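Local coordinates for SJCHGC06286 protein (Schistosoma japonicum, PDB 3QBR) that probably regulates apoptosis as a Bcl-2 family member, its helical domain binding BH-domain segments of partner proteins, at residues L19-L24 against D168-L173; G58-H63 against G172-S177; G90-K95 against V133-K138; G112-L117 against V123-F128. All blocks are in the same frame, centred on the assembly; numbering follows the deposited sequence.

Contact 1: L19-L24 against D168-L173; sequences LQTSTL and DGWSGL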
loop_
_atom_site.group_PDB
_atom_site.type_symbol
_atom_site.label_atom_id
_atom_site.label_comp_id
_atom_site.label_asym_id
_atom_site.label_seq_id
_atom_site.Cartn_x
_atom_site.Cartn_y
_atom_site.Cartn_z
ATOM N N LEU A 19 -13.139 -3.746 6.279
ATOM C CA LEU A 19 -12.513 -4.000 7.576
ATOM C C LEU A 19 -11.423 -5.053 7.432
ATOM O O LEU A 19 -10.349 -4.975 8.031
ATOM C CB LEU A 19 -13.563 -4.498 8.549
ATOM C CG LEU A 19 -13.040 -4.752 9.957
ATOM C CD1 LEU A 19 -12.295 -3.528 10.503
ATOM C CD2 LEU A 19 -14.200 -5.133 10.848
ATOM N N GLN A 20 -11.732 -6.057 6.630
ATOM C CA GLN A 20 -10.757 -7.039 6.225
ATOM C C GLN A 20 -9.549 -6.339 5.575
ATOM O O GLN A 20 -8.413 -6.558 5.991
ATOM C CB GLN A 20 -11.419 -8.031 5.269
ATOM C CG GLN A 20 -10.670 -9.323 5.027
ATOM C CD GLN A 20 -11.428 -10.255 4.083
ATOM O OE1 GLN A 20 -12.615 -10.524 4.284
ATOM N NE2 GLN A 20 -10.742 -10.754 3.053
ATOM N N THR A 21 -9.777 -5.470 4.589
ATOM C CA THR A 21 -8.642 -4.918 3.846
ATOM C C THR A 21 -7.785 -4.024 4.733
ATOM O O THR A 21 -6.556 -3.995 4.634
ATOM C CB THR A 21 -9.046 -4.163 2.549
ATOM O OG1 THR A 21 -9.221 -2.783 2.834
ATOM C CG2 THR A 21 -10.320 -4.714 1.959
ATOM N N SER A 22 -8.441 -3.295 5.608
ATOM C CA SER A 22 -7.748 -2.515 6.626
ATOM C C SER A 22 -6.772 -3.374 7.462
ATOM O O SER A 22 -5.589 -3.042 7.606
ATOM C CB SER A 22 -8.790 -1.818 7.520
ATOM O OG SER A 22 -8.167 -1.087 8.548
ATOM N N THR A 23 -7.271 -4.489 7.988
ATOM C CA THR A 23 -6.466 -5.388 8.814
ATOM C C THR A 23 -5.240 -5.910 8.057
ATOM O O THR A 23 -4.175 -6.128 8.647
ATOM C CB THR A 23 -7.308 -6.590 9.346
ATOM O OG1 THR A 23 -8.402 -6.126 10.150
ATOM C CG2 THR A 23 -6.447 -7.523 10.152
ATOM N N LEU A 24 -5.389 -6.115 6.749
ATOM C CA LEU A 24 -4.262 -6.599 5.945
ATOM C C LEU A 24 -3.170 -5.554 5.842
ATOM O O LEU A 24 -1.982 -5.883 5.887
ATOM C CB LEU A 24 -4.707 -6.975 4.551
ATOM C CG LEU A 24 -4.831 -8.457 4.263
ATOM C CD1 LEU A 24 -5.303 -8.615 2.809
ATOM C CD2 LEU A 24 -3.488 -9.161 4.517
ATOM N N ASP A 168 -11.421 -14.600 -6.171
ATOM C CA ASP A 168 -11.282 -15.384 -4.951
ATOM C C ASP A 168 -10.984 -14.493 -3.765
ATOM O O ASP A 168 -10.510 -14.976 -2.733
ATOM C CB ASP A 168 -10.186 -16.433 -5.075
ATOM C CG ASP A 168 -10.300 -17.240 -6.328
ATOM O OD1 ASP A 168 -9.235 -17.595 -6.887
ATOM O OD2 ASP A 168 -11.447 -17.511 -6.756
ATOM N N GLY A 169 -11.259 -13.200 -3.910
ATOM C CA GLY A 169 -10.991 -12.265 -2.838
ATOM C C GLY A 169 -9.500 -12.024 -2.645
ATOM O O GLY A 169 -8.671 -12.288 -3.524
ATOM N N TRP A 170 -9.153 -11.519 -1.470
ATOM C CA TRP A 170 -7.769 -11.170 -1.162
ATOM C C TRP A 170 -6.847 -12.360 -1.296
ATOM O O TRP A 170 -5.659 -12.190 -1.504
ATOM C CB TRP A 170 -7.680 -10.592 0.242
ATOM C CG TRP A 170 -8.011 -9.145 0.292
ATOM C CD1 TRP A 170 -8.978 -8.540 1.055
ATOM C CD2 TRP A 170 -7.362 -8.095 -0.446
ATOM N NE1 TRP A 170 -8.956 -7.178 0.847
ATOM C CE2 TRP A 170 -7.980 -6.881 -0.077
ATOM C CE3 TRP A 170 -6.301 -8.067 -1.364
ATOM C CZ2 TRP A 170 -7.587 -5.640 -0.617
ATOM C CZ3 TRP A 170 -5.901 -6.854 -1.885
ATOM C CH2 TRP A 170 -6.551 -5.648 -1.519
ATOM N N SER A 171 -7.400 -13.564 -1.180
ATOM C CA SER A 171 -6.597 -14.782 -1.309
ATOM C C SER A 171 -6.111 -15.014 -2.722
ATOM O O SER A 171 -5.274 -15.871 -2.937
ATOM C CB SER A 171 -7.383 -16.012 -0.858
ATOM O OG SER A 171 -7.756 -15.899 0.492
ATOM N N GLY A 172 -6.656 -14.271 -3.683
ATOM C CA GLY A 172 -6.164 -14.301 -5.049
ATOM C C GLY A 172 -4.651 -14.192 -5.065
ATOM O O GLY A 172 -3.953 -14.894 -5.816
ATOM N N LEU A 173 -4.147 -13.321 -4.198
ATOM C CA LEU A 173 -2.717 -13.059 -4.105
ATOM C C LEU A 173 -1.890 -14.351 -3.921
ATOM O O LEU A 173 -0.794 -14.500 -4.473
ATOM C CB LEU A 173 -2.451 -12.050 -2.975
ATOM C CG LEU A 173 -2.971 -10.637 -3.240
ATOM C CD1 LEU A 173 -3.136 -9.884 -1.937
ATOM C CD2 LEU A 173 -2.061 -9.871 -4.236
HETATM O O HOH W 1 -11.498 -11.018 0.527
#
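Leu24 lies over one face of the Trp170 indole. Its CD1 makes a CH-pi contact: Leu24 CD1 is 3.9 Å from the centroid of the Trp170 five-membered ring and 18° off the ring normal. Two other residues line the ring edge, close to its plane. The Thr21 methyl CG2 lies against NE1 of Trp170, and Gln20 NE2 lies 3.5 Å from Trp170 CD1. The Gln20 amide is turned 60° to the indole, so the two flat groups do not stack. Its CG is anti to the backbone N (chi1 -165°) and the chain is extended beyond it, which carries the amide to this edge. One water joins the segments. It accepts from Trp170 N at 3.1 Å and, weakly, from Gln20 NE2. Gly169-Trp170 fits the Gly-Trp of the BH2 motif of the Bcl-2 family, and here its tryptophan anchors on the N-terminal helix 17-31. Further out, Phe17 meets the indole with the two rings almost parallel. Ile61 of helix 58-79 and Ile122 of helix 119-137 also touch Trp170. Thr21 packs on Ser153 and Ser156 of helix 142-159.

Contact 2: G58-H63 against G172-S177; sequences GQEIIH and GLIEFS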
loop_
_atom_site.group_PDB
_atom_site.type_symbol
_atom_site.label_atom_id
_atom_site.label_comp_id
_atom_site.label_asym_id
_atom_site.label_seq_id
_atom_site.Cartn_x
_atom_site.Cartn_y
_atom_site.Cartn_z
ATOM N N GLY A 58 -5.015 -15.124 6.059
ATOM C CA GLY A 58 -4.215 -13.958 6.373
ATOM C C GLY A 58 -2.714 -14.174 6.280
ATOM O O GLY A 58 -2.003 -13.366 5.686
ATOM N N GLN A 59 -2.220 -15.258 6.864
ATOM C CA GLN A 59 -0.776 -15.461 6.898
ATOM C C GLN A 59 -0.235 -15.752 5.510
ATOM O O GLN A 59 0.774 -15.174 5.093
ATOM C CB GLN A 59 -0.385 -16.571 7.877
ATOM C CG GLN A 59 -0.238 -16.093 9.310
ATOM C CD GLN A 59 0.467 -17.110 10.198
ATOM O OE1 GLN A 59 0.524 -18.304 9.877
ATOM N NE2 GLN A 59 1.009 -16.643 11.324
ATOM N N GLU A 60 -0.900 -16.661 4.807
ATOM C CA GLU A 60 -0.578 -16.943 3.414
ATOM C C GLU A 60 -0.587 -15.671 2.531
ATOM O O GLU A 60 0.313 -15.458 1.718
ATOM C CB GLU A 60 -1.530 -18.003 2.863
ATOM C CG GLU A 60 -1.071 -19.390 3.150
ATOM C CD GLU A 60 0.430 -19.524 2.951
ATOM O OE1 GLU A 60 0.917 -19.225 1.834
ATOM O OE2 GLU A 60 1.131 -19.916 3.915
ATOM N N ILE A 61 -1.582 -14.818 2.735
ATOM C CA ILE A 61 -1.716 -13.603 1.960
ATOM C C ILE A 61 -0.573 -12.623 2.226
ATOM O O ILE A 61 -0.056 -12.016 1.296
ATOM C CB ILE A 61 -3.077 -12.926 2.224
ATOM C CG1 ILE A 61 -4.226 -13.811 1.723
ATOM C CG2 ILE A 61 -3.109 -11.549 1.585
ATOM C CD1 ILE A 61 -5.621 -13.217 2.030
ATOM N N ILE A 62 -0.196 -12.469 3.497
ATOM C CA ILE A 62 0.887 -11.576 3.907
ATOM C C ILE A 62 2.229 -12.088 3.378
ATOM O O ILE A 62 3.039 -11.306 2.918
ATOM C CB ILE A 62 0.985 -11.459 5.455
ATOM C CG1 ILE A 62 -0.156 -10.614 6.026
ATOM C CG2 ILE A 62 2.361 -10.899 5.887
ATOM C CD1 ILE A 62 -0.141 -9.137 5.650
ATOM N N HIS A 63 2.465 -13.396 3.455
ATOM C CA HIS A 63 3.656 -14.000 2.851
ATOM C C HIS A 63 3.784 -13.687 1.345
ATOM O O HIS A 63 4.841 -13.242 0.870
ATOM C CB HIS A 63 3.690 -15.516 3.076
ATOM C CG HIS A 63 3.976 -15.915 4.490
ATOM N ND1 HIS A 63 4.786 -15.177 5.332
ATOM C CD2 HIS A 63 3.571 -16.990 5.218
ATOM C CE1 HIS A 63 4.854 -15.767 6.513
ATOM N NE2 HIS A 63 4.128 -16.871 6.467
ATOM N N GLY A 172 -6.656 -14.271 -3.683
ATOM C CA GLY A 172 -6.164 -14.301 -5.049
ATOM C C GLY A 172 -4.651 -14.192 -5.065
ATOM O O GLY A 172 -3.953 -14.894 -5.816
ATOM N N LEU A 173 -4.147 -13.321 -4.198
ATOM C CA LEU A 173 -2.717 -13.059 -4.105
ATOM C C LEU A 173 -1.890 -14.351 -3.921
ATOM O O LEU A 173 -0.794 -14.500 -4.473
ATOM C CB LEU A 173 -2.451 -12.050 -2.975
ATOM C CG LEU A 173 -2.971 -10.637 -3.240
ATOM C CD1 LEU A 173 -3.136 -9.884 -1.937
ATOM C CD2 LEU A 173 -2.061 -9.871 -4.236
ATOM N N ILE A 174 -2.422 -15.278 -3.138
ATOM C CA ILE A 174 -1.688 -16.491 -2.836
ATOM C C ILE A 174 -1.335 -17.199 -4.144
ATOM O O ILE A 174 -0.162 -17.387 -4.474
ATOM C CB ILE A 174 -2.493 -17.400 -1.909
ATOM C CG1 ILE A 174 -2.721 -16.690 -0.568
ATOM C CG2 ILE A 174 -1.770 -18.721 -1.724
ATOM C CD1 ILE A 174 -3.641 -17.423 0.369
ATOM N N GLU A 175 -2.358 -17.549 -4.911
ATOM C CA GLU A 175 -2.151 -18.174 -6.208
ATOM C C GLU A 175 -1.430 -17.251 -7.197
ATOM O O GLU A 175 -0.517 -17.684 -7.881
ATOM C CB GLU A 175 -3.487 -18.621 -6.785
ATOM C CG GLU A 175 -3.386 -19.719 -7.822
ATOM C CD GLU A 175 -4.760 -20.280 -8.184
ATOM O OE1 GLU A 175 -4.846 -21.154 -9.077
ATOM O OE2 GLU A 175 -5.763 -19.842 -7.570
ATOM N N PHE A 176 -1.836 -15.989 -7.279
ATOM C CA PHE A 176 -1.165 -15.056 -8.184
ATOM C C PHE A 176 0.347 -15.206 -8.098
ATOM O O PHE A 176 1.066 -15.062 -9.090
ATOM C CB PHE A 176 -1.548 -13.612 -7.864
ATOM C CG PHE A 176 -0.832 -12.590 -8.711
ATOM C CD1 PHE A 176 -1.030 -12.540 -10.085
ATOM C CD2 PHE A 176 0.046 -11.677 -8.135
ATOM C CE1 PHE A 176 -0.361 -11.593 -10.873
ATOM C CE2 PHE A 176 0.710 -10.719 -8.915
ATOM C CZ PHE A 176 0.512 -10.684 -10.287
ATOM N N SER A 177 0.815 -15.520 -6.899
ATOM C CA SER A 177 2.234 -15.509 -6.586
ATOM C C SER A 177 2.925 -16.868 -6.698
ATOM O O SER A 177 4.134 -16.928 -6.549
ATOM C CB SER A 177 2.430 -14.972 -5.168
ATOM O OG SER A 177 1.785 -15.820 -4.235
#
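Ile174 lays the end of its side chain across Glu60 and Ile61. Its chi1 of -63° places CG1 beside the backbone N, and the chain then runs extended to CD1. That methyl lies against the beta-carbon of Glu60. Ile174 CD1 also packs 3.9 Å from Ile61 CG1. Glu60 therefore takes part through its aliphatic root. Its chain bends at chi2 (-41°), and its carboxylate makes no bond to 172-177.

Ile61 uses both branches. CG1 stands beside its backbone N and faces Ile174. The other branch is anti to the backbone N, and Ile61 CG2 packs 3.9 Å from Leu173 CD1. Ile61 crosses both Leu173 and Ile174 at about a right angle. Leu173 lies on the buried side, while Ile174 and Glu60 lie nearer the surface. No hydrogen bond crosses between the two segments, so the contact is apolar packing.

The short axes approach to 8.3 Å with 48° between their directions. Ile61 and Ile174 are the nearest backbone pair, with CA atoms 5.6 Å apart. Leu24 of helix 17-31 packs on Ile61 as well. One turn further on, Ser177 OG and Ser64 OG are hydrogen-bonded, and Phe176 meets the Trp119 ring and an aromatic side chain of another protein.

Helix 58-79 has a Leu-x-x-x-Gly-Asp pattern, consistent with a BH3 motif. The short helix 172-176, which continues from the Gly-Trp of the BH2 motif, packs on its first turns, as in the Bcl-2 fold.

Contact 3: G90-K95 against V133-K138; sequences GIDSDK and VLRLSK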
loop_
_atom_site.group_PDB
_atom_site.type_symbol
_atom_site.label_atom_id
_atom_site.label_comp_id
_atom_site.label_asym_id
_atom_site.label_seq_id
_atom_site.Cartn_x
_atom_site.Cartn_y
_atom_site.Cartn_z
ATOM N N GLY A 90 5.265 16.422 0.722
ATOM C CA GLY A 90 5.449 17.214 1.917
ATOM C C GLY A 90 5.430 16.283 3.093
ATOM O O GLY A 90 4.647 16.449 4.027
ATOM N N ILE A 91 6.319 15.301 3.029
ATOM C CA ILE A 91 6.316 14.189 3.956
ATOM C C ILE A 91 7.671 13.993 4.607
ATOM O O ILE A 91 7.774 13.333 5.630
ATOM C CB ILE A 91 5.896 12.901 3.236
ATOM C CG1 ILE A 91 4.380 12.745 3.316
ATOM C CG2 ILE A 91 6.602 11.687 3.822
ATOM C CD1 ILE A 91 3.891 11.520 2.620
ATOM N N ASP A 92 8.713 14.568 4.023
ATOM C CA ASP A 92 10.041 14.467 4.613
ATOM C C ASP A 92 10.324 15.583 5.610
ATOM O O ASP A 92 11.403 15.643 6.208
ATOM C CB ASP A 92 11.102 14.440 3.525
ATOM C CG ASP A 92 11.162 13.113 2.828
ATOM O OD1 ASP A 92 10.815 12.093 3.467
ATOM O OD2 ASP A 92 11.547 13.088 1.645
ATOM N N SER A 93 9.340 16.458 5.794
ATOM C CA SER A 93 9.477 17.590 6.696
ATOM C C SER A 93 9.294 17.183 8.154
ATOM O O SER A 93 8.564 16.233 8.471
ATOM C CB SER A 93 8.442 18.661 6.341
ATOM O OG SER A 93 7.137 18.098 6.269
ATOM N N ASP A 94 9.972 17.910 9.034
ATOM C CA ASP A 94 9.668 17.887 10.455
ATOM C C ASP A 94 8.353 18.644 10.623
ATOM O O ASP A 94 7.784 18.728 11.710
ATOM C CB ASP A 94 10.787 18.591 11.221
ATOM C CG ASP A 94 10.587 18.554 12.719
ATOM O OD1 ASP A 94 9.445 18.337 13.176
ATOM O OD2 ASP A 94 11.579 18.746 13.448
ATOM N N LYS A 95 7.875 19.198 9.518
ATOM C CA LYS A 95 6.706 20.056 9.542
ATOM C C LYS A 95 5.432 19.244 9.511
ATOM O O LYS A 95 5.244 18.440 8.599
ATOM C CB LYS A 95 6.727 21.001 8.341
ATOM C CG LYS A 95 7.403 22.333 8.617
ATOM C CD LYS A 95 6.976 23.385 7.601
ATOM C CE LYS A 95 7.305 24.801 8.076
ATOM N NZ LYS A 95 6.484 25.219 9.251
ATOM N N VAL A 133 4.517 5.299 4.386
ATOM C CA VAL A 133 4.366 5.102 5.827
ATOM C C VAL A 133 5.736 5.119 6.524
ATOM O O VAL A 133 5.941 5.824 7.516
ATOM C CB VAL A 133 3.567 3.798 6.154
ATOM C CG1 VAL A 133 3.870 3.278 7.619
ATOM C CG2 VAL A 133 2.062 4.019 5.899
ATOM N N LEU A 134 6.676 4.364 5.982
ATOM C CA LEU A 134 8.033 4.365 6.510
ATOM C C LEU A 134 8.731 5.729 6.448
ATOM O O LEU A 134 9.577 6.033 7.290
ATOM C CB LEU A 134 8.861 3.324 5.785
ATOM C CG LEU A 134 8.390 1.912 6.098
ATOM C CD1 LEU A 134 9.190 0.871 5.292
ATOM C CD2 LEU A 134 8.477 1.669 7.604
ATOM N N ARG A 135 8.395 6.559 5.466
ATOM C CA ARG A 135 9.013 7.883 5.402
ATOM C C ARG A 135 8.312 8.843 6.336
ATOM O O ARG A 135 8.938 9.709 6.923
ATOM C CB ARG A 135 9.024 8.441 3.977
ATOM C CG ARG A 135 9.941 7.676 3.048
ATOM C CD ARG A 135 10.439 8.548 1.900
ATOM N NE ARG A 135 11.443 9.524 2.328
ATOM C CZ ARG A 135 12.508 9.866 1.605
ATOM N NH1 ARG A 135 12.720 9.302 0.425
ATOM N NH2 ARG A 135 13.372 10.759 2.067
ATOM N N LEU A 136 7.002 8.698 6.451
ATOM C CA LEU A 136 6.219 9.483 7.393
ATOM C C LEU A 136 6.653 9.236 8.837
ATOM O O LEU A 136 6.571 10.115 9.691
ATOM C CB LEU A 136 4.739 9.132 7.241
ATOM C CG LEU A 136 3.976 9.887 6.155
ATOM C CD1 LEU A 136 2.688 9.149 5.805
ATOM C CD2 LEU A 136 3.684 11.319 6.617
ATOM N N SER A 137 7.112 8.026 9.111
ATOM C CA SER A 137 7.369 7.628 10.482
ATOM C C SER A 137 8.760 8.042 10.980
ATOM O O SER A 137 8.994 8.093 12.197
ATOM C CB SER A 137 7.092 6.131 10.673
ATOM O OG SER A 137 8.071 5.349 10.039
ATOM N N LYS A 138 9.664 8.359 10.051
ATOM C CA LYS A 138 10.927 9.012 10.418
ATOM C C LYS A 138 10.703 10.204 11.365
ATOM O O LYS A 138 11.486 10.413 12.277
ATOM C CB LYS A 138 11.736 9.457 9.186
ATOM C CG LYS A 138 12.347 8.322 8.351
ATOM C CD LYS A 138 13.305 7.440 9.167
ATOM C CE LYS A 138 13.894 6.301 8.326
ATOM N NZ LYS A 138 14.774 5.371 9.111
#
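The salt bridge between Asp92 and Arg135 is skewed. Its two planar groups are turned 44° to each other, and Asp92 OD2 lies over one face of the guanidinium instead of beside its edge. Asp92 OD1 is 2.9 Å from NE of Arg135, but the N-H...O angle is only 123°, so this hydrogen bond is weak. Attraction between the charges probably does more here than the bond itself. A bend at chi3 (73°) brings the Arg135 head round to the aspartate.

Beside the ion pair is an apolar contact. Ile91 points at the helix and packs obliquely on Leu136. Ile91 CG1 comes to 3.7 Å from Leu136 CD2, and Ile91 CG2 and CD1 both rest near Leu136 CG. The backbones are close too, with the CA atoms of Ile91 and Leu136 5.8 Å apart.

The loop is shaped by the helix end before it. Gly90, with positive phi, is the C-prime residue of a Schellman motif that closes helix 83-89, and Ile91 N bonds back to Ala86 O. Further along, Ser93 OG donates to Lys95 O at 3.0 Å, in the carbonyl plane and on a lone pair. Two histidines beyond the helix also hold the loop: His139 NE2 bonds to Asp92 O and His141 NE2 to Ser93 O.

The loop thus ties the end of helix 83-89 to the last turn of helix 119-137. Arg135 also touches Glu83 and Ala86 of helix 83-89. Leu136 packs onward against Ala144, Ile145 and Leu148 of helix 142-159.

Contact 4: G112-L117 against V123-F128; sequences GLFEKL and VAMFAF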
loop_
_atom_site.group_PDB
_atom_site.type_symbol
_atom_site.label_atom_id
_atom_site.label_comp_id
_atom_site.label_asym_id
_atom_site.label_seq_id
_atom_site.Cartn_x
_atom_site.Cartn_y
_atom_site.Cartn_z
ATOM N N GLY A 112 -4.598 7.226 -10.731
ATOM C CA GLY A 112 -3.619 6.983 -11.769
ATOM C C GLY A 112 -3.139 5.547 -11.821
ATOM O O GLY A 112 -3.035 4.967 -12.898
ATOM N N LEU A 113 -2.833 4.969 -10.661
ATOM C CA LEU A 113 -2.363 3.586 -10.598
ATOM C C LEU A 113 -3.403 2.608 -11.140
ATOM O O LEU A 113 -3.066 1.559 -11.706
ATOM C CB LEU A 113 -1.997 3.196 -9.154
ATOM C CG LEU A 113 -1.649 1.713 -8.915
ATOM C CD1 LEU A 113 -0.482 1.212 -9.775
ATOM C CD2 LEU A 113 -1.365 1.440 -7.446
ATOM N N PHE A 114 -4.670 2.954 -10.960
ATOM C CA PHE A 114 -5.735 1.967 -11.126
ATOM C C PHE A 114 -6.612 2.122 -12.382
ATOM O O PHE A 114 -7.678 1.496 -12.477
ATOM C CB PHE A 114 -6.575 1.821 -9.830
ATOM C CG PHE A 114 -5.909 0.960 -8.774
ATOM C CD1 PHE A 114 -5.528 -0.347 -9.062
ATOM C CD2 PHE A 114 -5.648 1.461 -7.506
ATOM C CE1 PHE A 114 -4.883 -1.141 -8.104
ATOM C CE2 PHE A 114 -5.020 0.676 -6.540
ATOM C CZ PHE A 114 -4.637 -0.627 -6.836
ATOM N N GLU A 115 -6.134 2.909 -13.353
ATOM C CA GLU A 115 -6.791 3.016 -14.663
ATOM C C GLU A 115 -7.161 1.633 -15.202
ATOM O O GLU A 115 -8.140 1.477 -15.913
ATOM C CB GLU A 115 -5.902 3.739 -15.665
ATOM C CG GLU A 115 -5.903 5.245 -15.528
ATOM C CD GLU A 115 -4.641 5.878 -16.086
ATOM O OE1 GLU A 115 -3.630 5.162 -16.242
ATOM O OE2 GLU A 115 -4.651 7.096 -16.357
ATOM N N LYS A 116 -6.364 0.633 -14.862
ATOM C CA LYS A 116 -6.728 -0.751 -15.119
ATOM C C LYS A 116 -6.552 -1.529 -13.813
ATOM O O LYS A 116 -5.814 -1.092 -12.921
ATOM C CB LYS A 116 -5.859 -1.370 -16.228
ATOM C CG LYS A 116 -6.348 -2.772 -16.657
ATOM C CD LYS A 116 -5.207 -3.747 -16.974
ATOM C CE LYS A 116 -5.731 -5.147 -17.314
ATOM N NZ LYS A 116 -4.670 -6.193 -17.197
ATOM N N LEU A 117 -7.218 -2.678 -13.706
ATOM C CA LEU A 117 -7.098 -3.520 -12.530
ATOM C C LEU A 117 -6.418 -4.828 -12.859
ATOM O O LEU A 117 -6.755 -5.492 -13.834
ATOM C CB LEU A 117 -8.475 -3.845 -11.947
ATOM C CG LEU A 117 -9.387 -2.660 -11.691
ATOM C CD1 LEU A 117 -10.599 -3.084 -10.915
ATOM C CD2 LEU A 117 -8.614 -1.602 -10.971
ATOM N N VAL A 123 -0.566 -5.000 -5.683
ATOM C CA VAL A 123 0.762 -5.098 -5.086
ATOM C C VAL A 123 1.467 -3.756 -5.025
ATOM O O VAL A 123 2.002 -3.349 -3.986
ATOM C CB VAL A 123 1.658 -6.041 -5.893
ATOM C CG1 VAL A 123 3.094 -5.789 -5.542
ATOM C CG2 VAL A 123 1.281 -7.490 -5.638
ATOM N N ALA A 124 1.474 -3.065 -6.154
ATOM C CA ALA A 124 2.112 -1.765 -6.219
ATOM C C ALA A 124 1.503 -0.785 -5.212
ATOM O O ALA A 124 2.190 0.083 -4.709
ATOM C CB ALA A 124 2.034 -1.216 -7.643
ATOM N N MET A 125 0.217 -0.915 -4.921
ATOM C CA MET A 125 -0.428 -0.058 -3.913
ATOM C C MET A 125 0.093 -0.337 -2.484
ATOM O O MET A 125 0.327 0.590 -1.710
ATOM C CB MET A 125 -1.948 -0.234 -3.968
ATOM C CG MET A 125 -2.716 0.501 -2.889
ATOM S SD MET A 125 -4.485 0.124 -2.839
ATOM C CE MET A 125 -4.465 -1.656 -2.813
ATOM N N PHE A 126 0.281 -1.610 -2.140
ATOM C CA PHE A 126 0.880 -1.938 -0.853
ATOM C C PHE A 126 2.344 -1.528 -0.763
ATOM O O PHE A 126 2.791 -1.066 0.290
ATOM C CB PHE A 126 0.759 -3.431 -0.528
ATOM C CG PHE A 126 -0.654 -3.881 -0.227
ATOM C CD1 PHE A 126 -1.134 -3.890 1.083
ATOM C CD2 PHE A 126 -1.504 -4.300 -1.251
ATOM C CE1 PHE A 126 -2.453 -4.314 1.380
ATOM C CE2 PHE A 126 -2.817 -4.721 -0.970
ATOM C CZ PHE A 126 -3.295 -4.732 0.357
ATOM N N ALA A 127 3.104 -1.714 -1.841
ATOM C CA ALA A 127 4.536 -1.435 -1.758
ATOM C C ALA A 127 4.756 0.068 -1.592
ATOM O O ALA A 127 5.638 0.517 -0.826
ATOM C CB ALA A 127 5.272 -1.973 -2.959
ATOM N N PHE A 128 3.910 0.836 -2.276
ATOM C CA PHE A 128 3.977 2.283 -2.212
ATOM C C PHE A 128 3.493 2.841 -0.890
ATOM O O PHE A 128 4.119 3.738 -0.324
ATOM C CB PHE A 128 3.137 2.898 -3.319
ATOM C CG PHE A 128 3.301 4.388 -3.460
ATOM C CD1 PHE A 128 4.537 4.942 -3.739
ATOM C CD2 PHE A 128 2.207 5.223 -3.379
ATOM C CE1 PHE A 128 4.675 6.324 -3.900
ATOM C CE2 PHE A 128 2.335 6.602 -3.555
ATOM C CZ PHE A 128 3.570 7.147 -3.807
#
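Helix 99-113 ends here: Phe114 is the first residue to leave helical geometry, and the nearest CA pair, Leu113 and Met125, is 7.9 Å apart. Leu113 points at helix 119-137 and divides its two methyls. Leu113 CD1 packs 4.1 Å from CB of Ala124. Leu113 CD2 lies 3.9 Å from CB of Met125, close to the backbone N of that residue. A chi1 of 173°, with CG anti to the backbone N, puts CG on the side of helix 119-137, and chi2 then spreads the methyls.

Phe114 and Met125 form a Met-aromatic contact. Met125 SD is 5.0 Å from the centroid of the Phe114 ring and 80° off its normal, so the sulfur is at the ring edge. The closest ring atom is CE2 of Phe114, 3.8 Å from Met125 SD. Leu113 CG lies over the centre of one face of the same ring. Met125 bends at chi3 (51°), which keeps its CE near Phe114 CZ. Leu160 touches both Phe114 and Met125.

Leu113, Ala124 and Phe128 are also packed by the chain of another protein. An Asn-Trp-Gly-Arg sequence, as in the BH1 motif, leads into helix 119-137. The arrangement is consistent with the wall and floor of the BH3-binding groove of Bcl-2 proteins.

Contacts 1 and 2 are neighbours, with centres about 9 Å apart. They share Gly172 and Leu173, and touch where Leu24 meets Ile62 and Trp170 meets Ile61. Together they bring the chain's C-terminal end onto helices 17-31 and 58-79. Contact 3 lies on the opposite side of the chain's centre, about 27 Å from contact 1 between centres. Contact 4 is more central, about 15 Å from contact 1 between centres, and touches it through Phe126 and Trp170. The centres of contacts 3 and 4 are about 21 Å apart. Along the chain, contact 4 is nested within contact 3, and contact 3 within contacts 1 and 2. In this all-helical Bcl-2 domain, helix 119-137 runs from contact 4, which touches contact 1, to contact 3.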